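PDB 6EWH: centrosomal protein 120 from Oreochromis niloticus, which probably supports centriole and cilium assembly as a centrosomal protein, represented here by its second C2 domain, C2B. Local coordinates for residues Glu44-Ser49 with Phe149-Pro154. The protein carries 1 engineered substitution. Residues are numbered along the deposited sequence; the frame is centred on the assembly and turned at random.
Sequences EQLVPS and FILQPP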
loop_
_atom_site.group_PDB
_atom_site.type_symbol
_atom_site.label_atom_id
_atom_site.label_comp_id
_atom_site.label_asym_id
_atom_site.label_seq_id
_atom_site.Cartn_x
_atom_site.Cartn_y
_atom_site.Cartn_z
ATOM N N GLU A 44 -5.863 0.284 18.117
ATOM C CA GLU A 44 -6.429 1.164 19.133
ATOM C C GLU A 44 -5.378 2.062 19.764
ATOM O O GLU A 44 -5.725 3.119 20.306
ATOM C CB GLU A 44 -7.163 0.352 20.206
ATOM C CG GLU A 44 -6.242 -0.425 21.135
ATOM C CD GLU A 44 -5.830 -1.780 20.583
ATOM O OE1 GLU A 44 -6.168 -2.092 19.425
ATOM O OE2 GLU A 44 -5.172 -2.546 21.321
ATOM N N GLN A 45 -4.098 1.690 19.677
ATOM C CA GLN A 45 -3.042 2.555 20.192
ATOM C C GLN A 45 -2.981 3.889 19.465
ATOM O O GLN A 45 -2.402 4.842 19.994
ATOM C CB GLN A 45 -1.678 1.890 20.047
ATOM C CG GLN A 45 -1.501 0.624 20.825
ATOM C CD GLN A 45 -0.113 0.069 20.654
ATOM O OE1 GLN A 45 0.787 0.762 20.177
ATOM N NE2 GLN A 45 0.075 -1.188 21.038
ATOM N N LEU A 46 -3.533 3.968 18.256
ATOM C CA LEU A 46 -3.503 5.183 17.454
ATOM C C LEU A 46 -4.646 6.141 17.767
ATOM O O LEU A 46 -4.712 7.225 17.170
ATOM C CB LEU A 46 -3.536 4.814 15.969
ATOM C CG LEU A 46 -2.354 3.950 15.528
ATOM C CD1 LEU A 46 -2.543 3.505 14.078
ATOM C CD2 LEU A 46 -1.034 4.690 15.687
ATOM N N VAL A 47 -5.538 5.788 18.685
ATOM C CA VAL A 47 -6.645 6.648 19.074
ATOM C C VAL A 47 -6.462 6.997 20.550
ATOM O O VAL A 47 -6.412 6.099 21.393
ATOM C CB VAL A 47 -8.005 5.981 18.814
ATOM C CG1 VAL A 47 -9.136 6.814 19.373
ATOM C CG2 VAL A 47 -8.195 5.811 17.316
ATOM N N PRO A 48 -6.331 8.281 20.902
ATOM C CA PRO A 48 -5.976 8.623 22.290
ATOM C C PRO A 48 -7.077 8.329 23.287
ATOM O O PRO A 48 -6.786 8.080 24.463
ATOM C CB PRO A 48 -5.673 10.130 22.224
ATOM C CG PRO A 48 -5.518 10.447 20.763
ATOM C CD PRO A 48 -6.395 9.470 20.040
ATOM N N SER A 49 -8.331 8.353 22.857
ATOM C CA SER A 49 -9.470 8.245 23.755
ATOM C C SER A 49 -10.253 6.984 23.436
ATOM O O SER A 49 -10.615 6.749 22.279
ATOM C CB SER A 49 -10.386 9.455 23.591
ATOM O OG SER A 49 -11.685 9.179 24.082
ATOM N N PHE A 149 3.677 -4.411 8.526
ATOM C CA PHE A 149 4.268 -3.087 8.598
ATOM C C PHE A 149 3.725 -2.336 9.807
ATOM O O PHE A 149 2.550 -2.469 10.158
ATOM C CB PHE A 149 3.942 -2.340 7.305
ATOM C CG PHE A 149 4.632 -2.910 6.092
ATOM C CD1 PHE A 149 5.916 -2.510 5.765
ATOM C CD2 PHE A 149 4.007 -3.854 5.288
ATOM C CE1 PHE A 149 6.565 -3.027 4.649
ATOM C CE2 PHE A 149 4.654 -4.381 4.169
ATOM C CZ PHE A 149 5.930 -3.971 3.851
ATOM N N ILE A 150 4.593 -1.565 10.472
ATOM C CA ILE A 150 4.205 -0.832 11.672
ATOM C C ILE A 150 3.647 0.535 11.299
ATOM O O ILE A 150 4.285 1.300 10.567
ATOM C CB ILE A 150 5.396 -0.687 12.629
ATOM C CG1 ILE A 150 6.017 -2.051 12.884
ATOM C CG2 ILE A 150 4.944 -0.012 13.916
ATOM C CD1 ILE A 150 5.108 -2.993 13.616
ATOM N N LEU A 151 2.469 0.857 11.829
ATOM C CA LEU A 151 1.866 2.168 11.638
ATOM C C LEU A 151 2.402 3.134 12.691
ATOM O O LEU A 151 2.400 2.822 13.885
ATOM C CB LEU A 151 0.344 2.080 11.728
ATOM C CG LEU A 151 -0.321 1.405 10.516
ATOM C CD1 LEU A 151 -1.730 0.907 10.900
ATOM C CD2 LEU A 151 -0.395 2.356 9.333
ATOM N N GLN A 152 2.848 4.307 12.243
ATOM C CA GLN A 152 3.403 5.330 13.122
ATOM C C GLN A 152 2.448 6.506 13.203
ATOM O O GLN A 152 2.044 7.037 12.159
ATOM C CB GLN A 152 4.760 5.822 12.577
ATOM C CG GLN A 152 5.854 4.768 12.562
ATOM C CD GLN A 152 6.295 4.373 13.955
ATOM O OE1 GLN A 152 5.977 5.049 14.928
ATOM N NE2 GLN A 152 7.029 3.273 14.059
ATOM N N PRO A 153 2.114 6.975 14.403
ATOM C CA PRO A 153 1.277 8.174 14.534
ATOM C C PRO A 153 2.060 9.415 14.145
ATOM O O PRO A 153 3.299 9.432 14.214
ATOM C CB PRO A 153 0.942 8.194 16.030
ATOM C CG PRO A 153 2.120 7.536 16.670
ATOM C CD PRO A 153 2.531 6.443 15.712
ATOM N N PRO A 154 1.375 10.489 13.751
ATOM C CA PRO A 154 2.077 11.700 13.312
ATOM C C PRO A 154 2.642 12.545 14.449
ATOM O O PRO A 154 3.317 13.545 14.179
ATOM C CB PRO A 154 0.981 12.460 12.550
ATOM C CG PRO A 154 -0.285 12.059 13.234
ATOM C CD PRO A 154 -0.092 10.626 13.672
#
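Leu46 meets Leu151 and Pro153 at one end of a C2-domain beta sandwich, a compact example of how a single forked side chain can join two loops far apart in sequence. The segment Glu44-Ser49 follows strand 29-41 and leads into helix 50-54, while Phe149-Pro154 carries the chain out of the edge strand 143-150. A short 3-10 turn comes first, closed by the backbone bond from Val47 N to Glu44 O (3.1 Å). Within it Gln45 turns to the loop beyond Pro154, where its NE2 is hydrogen-bonded to Leu168 O. Next comes Leu46, whose CG lies beside the backbone N and anti to the carbonyl carbon (chi1 -60°), which sends the isobutyl fork across to the other segment. Its two methyls divide the work: CD1 rests against Leu151 CB at 4.0 Å, and CD2 sits over the face of the Pro153 ring, 4.0 Å from both its CB and CD. Both partners cross the leucine side chain at about a right angle, and no hydrogen bond spans the segments, so the join is purely apolar. An alanine here would remove CG and both methyls, and would probably leave Leu151 CB and the face of the Pro153 ring without their apolar partner, opening a gap where the fork now sits. Past the fork, Val47 packs instead on Leu79, Leu121 and helix 50-54, and Ser49 takes the N-cap position of that helix, its OG making weak bonds to Met51 N and Lys52 N.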